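Local coordinates for protein probable eukaryotic D-amino acid tRNA deacylase, LMAJ005534AAA (Leishmania major, PDB 1TC5) that probably hydrolyses D-tyrosyl-tRNA(Tyr) into D-tyrosine and free tRNA, which could protect the cell from harmful D-tyrosine, at residues A[16-21]-A[93-98]; A[34-39]-A[74-79]. All blocks are in the same frame, centred on the assembly; numbering follows the deposited sequence.

Contact 1: residues A[16-21]-A[93-98]; sequences QAMDQG and DILIVP
Met-18 reaches across to Leu-95 with its thioether end, and this is the tight part of the contact. The methyl CE of Met-18 lies 3.7 Å from CB of Leu-95. The sulfur SD of Met-18 sits 3.8 Å from both CB and the methyl CD2 of Leu-95. The two side chains cross at about a right angle, so the thioether lies over the base and one methyl of the leucine. Met-18 is stretched out as far as SD, with CG anti to the backbone N (chi1 -179°), and then bends at chi3 (62°), which brings CE over the backbone of 93-98 and within 4.1 Å of Asp-93 O. The touch is thinner at Gly-21, whose bare CA lets CD2 of Leu-95 come in to 4.3 Å. Strands 10-18 and 93-98 are not direct neighbours in the mixed sheet: strand 37-45 runs between them, and the segment axes stay 8.8 Å apart at 127°, so the contact depends on side chains reaching over, chiefly Met-18 and Leu-95. Just past Met-18 the chain passes into strand 20-24 of a second, antiparallel sheet through a classic beta bulge, in which Asp-19 and Gln-20 both face Glu-183. The touching residues are all buried, and the chain first meets solvent beyond them, at the partly exposed Asp-19 of this bulge. Gln-20 folds its amide back on the bulge: NE2 of Gln-20 donates to Asp-19 O at 2.8 Å, with the acceptor close to the amide plane, and also bonds Ile-163 O. Beside the methionine tip, the carboxylate of Asp-93 has several partners, OD2 pairing with Arg-168 in a salt bridge and accepting from Gly-35 N, while OD1 accepts from Asn-166 N.

Contact 2: residues A[34-39]-A[74-79]; sequences AGRGVM and FSPEKM
Arg-36 grips Phe-74 and Pro-76, joining the turn just before strand 37-45 to the loop that carries a type I beta turn from Ser-75 to Lys-78. From CB the arginine runs out toward the loop, CG anti to the backbone N (chi1 -172°), and the bend about CG-CD (chi3 78°) swings the guanidinium onto the loop. Arg-36 NE makes only a weak bond to Phe-74 O, 3.3 Å away. CZ lies under Pro-76, whose CG sits over one guanidinium face, offset toward the rim. Arg-36 NH1 comes 4.1 Å from that Pro-76 CG. Arg-36 NH2 makes the stronger bond, reaching Phe-74 O at 2.7 Å (N-H...O 148°) from above the carbonyl plane. One carbonyl oxygen thus takes two donors of the same group, which helps set the rotation of the guanidinium, while Pro-76 packs on one face. Glu-77 carries the opposite charge nearby, without touching. On the buried side, the Phe-74 ring turns its edge to the strand. Phe-74 CE1 is 4.0 Å from Gly-37 O, and Phe-74 CZ meets CG2 of Val-38 at 3.6 Å, both partners lying near the ring plane.

How the contacts relate
Contact 1 and contact 2 have centres about 11 Å apart and meet through strand 37-45, the middle strand between 10-18 and 93-98. On one side of this strand Met-18 N probably donates to Gly-37 O (2.9 Å). Just before the strand, Arg-36 O probably accepts from Asp-93 N, also at 2.9 Å. The methionine of contact 1 also packs on the turn of contact 2, with Met-18 CE 3.3 Å from Gly-35 O. In return, Arg-36 CG lies 3.4 Å from Met-18 O, so the arginine starts beside the sheet before reaching 74-79. Along the chain, contact 2 is nested inside the loop closed by contact 1.

Contact 1: residues A[16-21]-A[93-98]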
ATOM      1  N   GLN A  16       5.683   3.486   0.654  1.00 17.00           N
ATOM      2  CA  GLN A  16       5.881   2.981  -0.710  1.00 16.26           C
ATOM      3  C   GLN A  16       6.676   3.987  -1.534  1.00 16.81           C
ATOM      4  O   GLN A  16       6.513   5.217  -1.373  1.00 15.67           O
ATOM      5  CB  GLN A  16       4.545   2.760  -1.432  1.00 19.83           C
ATOM      6  CG  GLN A  16       3.630   1.708  -0.854  1.00 13.75           C
ATOM      7  CD  GLN A  16       2.338   1.550  -1.646  1.00 18.13           C
ATOM      8  OE1 GLN A  16       2.345   0.957  -2.728  1.00 18.74           O
ATOM      9  NE2 GLN A  16       1.225   2.047  -1.097  1.00 17.16           N
ATOM     10  N   ALA A  17       7.564   3.450  -2.371  1.00 18.09           N
ATOM     11  CA  ALA A  17       8.313   4.238  -3.363  1.00 17.09           C
ATOM     12  C   ALA A  17       7.347   4.790  -4.411  1.00 17.40           C
ATOM     13  O   ALA A  17       6.732   4.021  -5.167  1.00 18.00           O
ATOM     14  CB  ALA A  17       9.369   3.386  -4.045  1.00 16.54           C
ATOM     15  N   MET A  18       7.211   6.110  -4.409  1.00 14.86           N
ATOM     16  CA  MET A  18       6.324   6.836  -5.313  1.00 14.80           C
ATOM     17  C   MET A  18       7.108   7.406  -6.490  1.00 16.38           C
ATOM     18  O   MET A  18       8.191   7.979  -6.305  1.00 16.61           O
ATOM     19  CB  MET A  18       5.658   7.998  -4.556  1.00 12.87           C
ATOM     20  CG  MET A  18       4.673   8.841  -5.399  1.00 15.66           C
ATOM     21  SD  MET A  18       3.603   9.834  -4.350  1.00 17.50           S
ATOM     22  CE  MET A  18       4.836  10.906  -3.524  1.00 15.71           C
ATOM     23  N   ASP A  19       6.555   7.264  -7.694  1.00 17.65           N
ATOM     24  CA  ASP A  19       7.012   8.041  -8.844  1.00 16.67           C
ATOM     25  C   ASP A  19       6.076   9.221  -9.107  1.00 18.45           C
ATOM     26  O   ASP A  19       6.532  10.361  -9.249  1.00 16.90           O
ATOM     27  CB  ASP A  19       7.077   7.192 -10.113  1.00 18.36           C
ATOM     28  CG  ASP A  19       7.776   7.906 -11.234  1.00 18.98           C
ATOM     29  OD1 ASP A  19       8.974   8.159 -11.050  1.00 21.15           O
ATOM     30  OD2 ASP A  19       7.228   8.290 -12.297  1.00 21.91           O
ATOM     31  N   GLN A  20       4.773   8.926  -9.172  1.00 18.14           N
ATOM     32  CA  GLN A  20       3.721   9.937  -9.291  1.00 18.03           C
ATOM     33  C   GLN A  20       2.531   9.573  -8.385  1.00 16.24           C
ATOM     34  O   GLN A  20       2.186   8.414  -8.234  1.00 18.30           O
ATOM     35  CB  GLN A  20       3.179  10.035 -10.730  1.00 18.95           C
ATOM     36  CG  GLN A  20       4.178  10.392 -11.829  1.00 22.06           C
ATOM     37  CD  GLN A  20       4.551  11.859 -11.853  1.00 21.64           C
ATOM     38  OE1 GLN A  20       3.878  12.684 -12.499  1.00 19.32           O
ATOM     39  NE2 GLN A  20       5.629  12.193 -11.154  1.00 18.19           N
ATOM     40  N   GLY A  21       1.888  10.584  -7.816  1.00 15.42           N
ATOM     41  CA  GLY A  21       0.624  10.394  -7.124  1.00 15.98           C
ATOM     42  C   GLY A  21      -0.393  11.497  -7.356  1.00 16.49           C
ATOM     43  O   GLY A  21      -0.041  12.659  -7.554  1.00 16.32           O
ATOM     44  N   ASP A  93       9.320  14.381  -2.930  1.00 17.99           N
ATOM     45  CA  ASP A  93       7.978  14.699  -2.480  1.00 16.98           C
ATOM     46  C   ASP A  93       7.532  13.636  -1.485  1.00 16.64           C
ATOM     47  O   ASP A  93       7.996  12.507  -1.521  1.00 16.91           O
ATOM     48  CB  ASP A  93       7.015  14.761  -3.686  1.00 15.75           C
ATOM     49  CG  ASP A  93       7.179  16.006  -4.509  1.00 17.89           C
ATOM     50  OD1 ASP A  93       8.092  16.829  -4.254  1.00 19.07           O
ATOM     51  OD2 ASP A  93       6.424  16.269  -5.460  1.00 16.73           O
ATOM     52  N   ILE A  94       6.649  14.027  -0.580  1.00 17.53           N
ATOM     53  CA  ILE A  94       6.010  13.110   0.365  1.00 16.70           C
ATOM     54  C   ILE A  94       4.504  13.330   0.240  1.00 15.14           C
ATOM     55  O   ILE A  94       4.019  14.476   0.242  1.00 15.25           O
ATOM     56  CB  ILE A  94       6.520  13.339   1.828  1.00 18.22           C
ATOM     57  CG1 ILE A  94       8.042  13.156   1.898  1.00 16.23           C
ATOM     58  CG2 ILE A  94       5.857  12.365   2.803  1.00 18.92           C
ATOM     59  CD1 ILE A  94       8.666  13.725   3.166  1.00 15.52           C
ATOM     60  N   LEU A  95       3.793  12.223   0.093  1.00 15.90           N
ATOM     61  CA  LEU A  95       2.347  12.182  -0.003  1.00 15.52           C
ATOM     62  C   LEU A  95       1.832  11.353   1.161  1.00 15.77           C
ATOM     63  O   LEU A  95       2.145  10.190   1.243  1.00 15.30           O
ATOM     64  CB  LEU A  95       1.935  11.515  -1.319  1.00 14.83           C
ATOM     65  CG  LEU A  95       0.433  11.358  -1.541  1.00 20.87           C
ATOM     66  CD1 LEU A  95      -0.272  12.689  -1.465  1.00 21.48           C
ATOM     67  CD2 LEU A  95       0.149  10.696  -2.890  1.00 23.31           C
ATOM     68  N   ILE A  96       1.044  11.975   2.034  1.00 16.29           N
ATOM     69  CA  ILE A  96       0.594  11.372   3.296  1.00 14.46           C
ATOM     70  C   ILE A  96      -0.890  11.122   3.162  1.00 15.62           C
ATOM     71  O   ILE A  96      -1.658  12.047   2.826  1.00 16.31           O
ATOM     72  CB  ILE A  96       0.845  12.341   4.501  1.00 13.28           C
ATOM     73  CG1 ILE A  96       2.321  12.719   4.591  1.00 15.32           C
ATOM     74  CG2 ILE A  96       0.401  11.706   5.786  1.00 14.12           C
ATOM     75  CD1 ILE A  96       2.601  13.924   5.458  1.00 19.51           C
ATOM     76  N   VAL A  97      -1.284   9.879   3.408  1.00 16.33           N
ATOM     77  CA  VAL A  97      -2.670   9.480   3.380  1.00 16.44           C
ATOM     78  C   VAL A  97      -3.078   8.868   4.732  1.00 17.33           C
ATOM     79  O   VAL A  97      -2.479   7.878   5.176  1.00 15.99           O
ATOM     80  CB  VAL A  97      -2.889   8.444   2.271  1.00 18.56           C
ATOM     81  CG1 VAL A  97      -4.356   8.191   2.042  1.00 15.79           C
ATOM     82  CG2 VAL A  97      -2.192   8.915   0.987  1.00 17.43           C
ATOM     83  N   PRO A  98      -4.121   9.409   5.361  1.00 14.87           N
ATOM     84  CA  PRO A  98      -4.617   8.815   6.595  1.00 15.96           C
ATOM     85  C   PRO A  98      -5.297   7.493   6.246  1.00 15.61           C
ATOM     86  O   PRO A  98      -6.160   7.461   5.364  1.00 14.64           O
ATOM     87  CB  PRO A  98      -5.620   9.855   7.123  1.00 16.32           C
ATOM     88  CG  PRO A  98      -6.085  10.624   5.917  1.00 16.23           C
ATOM     89  CD  PRO A  98      -4.945  10.562   4.929  1.00 16.51           C
TER

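Contact 2: residues A[34-39]-A[74-79]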
ATOM      1  N   ALA A  34       1.612  14.799  -6.413  1.00 15.91           N
ATOM      2  CA  ALA A  34       3.009  14.672  -6.026  1.00 16.62           C
ATOM      3  C   ALA A  34       3.819  13.962  -7.104  1.00 16.56           C
ATOM      4  O   ALA A  34       3.300  13.116  -7.840  1.00 16.65           O
ATOM      5  CB  ALA A  34       3.126  13.904  -4.704  1.00 15.56           C
ATOM      6  N   GLY A  35       5.107  14.307  -7.176  1.00 17.18           N
ATOM      7  CA  GLY A  35       6.043  13.576  -8.017  1.00 17.72           C
ATOM      8  C   GLY A  35       6.800  12.521  -7.232  1.00 15.69           C
ATOM      9  O   GLY A  35       6.268  11.906  -6.301  1.00 15.24           O
ATOM     10  N   ARG A  36       8.060  12.324  -7.605  1.00 14.80           N
ATOM     11  CA  ARG A  36       8.842  11.243  -7.057  1.00 15.83           C
ATOM     12  C   ARG A  36       9.134  11.464  -5.586  1.00 14.30           C
ATOM     13  O   ARG A  36       9.458  12.566  -5.149  1.00 13.53           O
ATOM     14  CB  ARG A  36      10.150  11.055  -7.799  1.00 16.44           C
ATOM     15  CG  ARG A  36      10.899   9.785  -7.361  1.00 17.51           C
ATOM     16  CD  ARG A  36      11.903   9.320  -8.383  1.00 23.53           C
ATOM     17  NE  ARG A  36      13.096  10.131  -8.303  1.00 24.24           N
ATOM     18  CZ  ARG A  36      13.633  10.869  -9.282  1.00 24.05           C
ATOM     19  NH1 ARG A  36      13.107  10.963 -10.494  1.00 27.23           N
ATOM     20  NH2 ARG A  36      14.737  11.525  -9.023  1.00 20.32           N
ATOM     21  N   GLY A  37       9.020  10.390  -4.833  1.00 12.38           N
ATOM     22  CA  GLY A  37       9.312  10.436  -3.409  1.00 15.39           C
ATOM     23  C   GLY A  37       8.709   9.251  -2.696  1.00 13.70           C
ATOM     24  O   GLY A  37       8.865   8.116  -3.151  1.00 15.75           O
ATOM     25  N   VAL A  38       8.039   9.508  -1.585  1.00 14.27           N
ATOM     26  CA  VAL A  38       7.435   8.453  -0.771  1.00 12.87           C
ATOM     27  C   VAL A  38       5.963   8.733  -0.456  1.00 12.64           C
ATOM     28  O   VAL A  38       5.597   9.856  -0.074  1.00 14.32           O
ATOM     29  CB  VAL A  38       8.219   8.285   0.530  1.00 14.26           C
ATOM     30  CG1 VAL A  38       7.515   7.295   1.473  1.00 12.07           C
ATOM     31  CG2 VAL A  38       9.663   7.862   0.231  1.00 17.62           C
ATOM     32  N   MET A  39       5.126   7.714  -0.647  1.00 15.51           N
ATOM     33  CA  MET A  39       3.733   7.732  -0.211  1.00 14.43           C
ATOM     34  C   MET A  39       3.610   7.020   1.134  1.00 15.92           C
ATOM     35  O   MET A  39       3.992   5.844   1.276  1.00 16.43           O
ATOM     36  CB  MET A  39       2.813   7.081  -1.232  1.00 14.16           C
ATOM     37  CG  MET A  39       1.326   7.174  -0.844  1.00 15.96           C
ATOM     38  SD  MET A  39       0.161   6.754  -2.116  1.00 17.15           S
ATOM     39  CE  MET A  39       0.444   4.960  -2.148  1.00 19.77           C
ATOM     40  N   PHE A  74      15.339   7.263  -5.341  1.00 16.57           N
ATOM     41  CA  PHE A  74      15.387   8.741  -5.329  1.00 16.34           C
ATOM     42  C   PHE A  74      16.349   9.364  -6.342  1.00 19.13           C
ATOM     43  O   PHE A  74      16.079  10.450  -6.890  1.00 18.33           O
ATOM     44  CB  PHE A  74      15.770   9.281  -3.947  1.00 14.69           C
ATOM     45  CG  PHE A  74      14.820   8.926  -2.839  1.00 16.63           C
ATOM     46  CD1 PHE A  74      13.488   8.600  -3.082  1.00 17.10           C
ATOM     47  CD2 PHE A  74      15.262   8.953  -1.527  1.00 15.97           C
ATOM     48  CE1 PHE A  74      12.659   8.316  -2.051  1.00 15.97           C
ATOM     49  CE2 PHE A  74      14.424   8.656  -0.500  1.00 16.89           C
ATOM     50  CZ  PHE A  74      13.136   8.334  -0.752  1.00 18.59           C
ATOM     51  N   SER A  75      17.466   8.675  -6.574  1.00 21.02           N
ATOM     52  CA  SER A  75      18.596   9.217  -7.319  1.00 21.22           C
ATOM     53  C   SER A  75      19.010   8.331  -8.502  1.00 22.90           C
ATOM     54  O   SER A  75      20.077   7.684  -8.472  1.00 18.57           O
ATOM     55  CB  SER A  75      19.786   9.348  -6.358  1.00 21.63           C
ATOM     56  OG  SER A  75      19.422  10.064  -5.193  1.00 20.14           O
ATOM     57  N   PRO A  76      18.207   8.331  -9.564  1.00 25.78           N
ATOM     58  CA  PRO A  76      18.487   7.485 -10.736  1.00 26.20           C
ATOM     59  C   PRO A  76      19.850   7.765 -11.395  1.00 25.39           C
ATOM     60  O   PRO A  76      20.411   6.896 -12.046  1.00 26.90           O
ATOM     61  CB  PRO A  76      17.304   7.777 -11.685  1.00 27.88           C
ATOM     62  CG  PRO A  76      16.679   9.048 -11.201  1.00 28.58           C
ATOM     63  CD  PRO A  76      16.987   9.144  -9.735  1.00 28.17           C
ATOM     64  N   GLU A  77      20.379   8.969 -11.193  1.00 24.35           N
ATOM     65  CA  GLU A  77      21.703   9.371 -11.666  1.00 25.18           C
ATOM     66  C   GLU A  77      22.906   8.737 -10.911  1.00 25.17           C
ATOM     67  O   GLU A  77      24.054   8.941 -11.303  1.00 26.28           O
ATOM     68  CB  GLU A  77      21.782  10.920 -11.638  1.00 27.70           C
ATOM     69  CG  GLU A  77      22.180  11.571 -10.292  1.00 32.93           C
ATOM     70  CD  GLU A  77      21.088  11.589  -9.197  1.00 37.81           C
ATOM     71  OE1 GLU A  77      19.874  11.435  -9.484  1.00 32.29           O
ATOM     72  OE2 GLU A  77      21.462  11.790  -8.014  1.00 44.34           O
ATOM     73  N   LYS A  78      22.644   7.989  -9.843  1.00 23.25           N
ATOM     74  CA  LYS A  78      23.688   7.366  -9.038  1.00 24.41           C
ATOM     75  C   LYS A  78      24.216   6.128  -9.765  1.00 23.10           C
ATOM     76  O   LYS A  78      23.451   5.299 -10.245  1.00 23.93           O
ATOM     77  CB  LYS A  78      23.165   6.963  -7.645  1.00 25.28           C
ATOM     78  CG  LYS A  78      23.802   7.678  -6.483  1.00 29.39           C
ATOM     79  CD  LYS A  78      23.595   9.170  -6.511  1.00 34.76           C
ATOM     80  CE  LYS A  78      23.639   9.775  -5.101  1.00 35.91           C
ATOM     81  NZ  LYS A  78      25.038  10.096  -4.695  1.00 38.12           N
ATOM     82  N   MET A  79      25.540   6.039  -9.844  1.00 21.50           N
ATOM     83  CA  MET A  79      26.219   4.902 -10.425  1.00 22.94           C
ATOM     84  C   MET A  79      25.841   3.633  -9.700  1.00 22.84           C
ATOM     85  O   MET A  79      25.424   2.670 -10.320  1.00 25.21           O
ATOM     86  CB  MET A  79      27.728   5.134 -10.312  1.00 25.52           C
ATOM     87  CG  MET A  79      28.565   4.141 -11.048  1.00 25.20           C
ATOM     88  SD  MET A  79      28.238   4.211 -12.817  1.00 29.92           S
ATOM     89  CE  MET A  79      29.321   5.659 -13.247  1.00 27.84           C
TER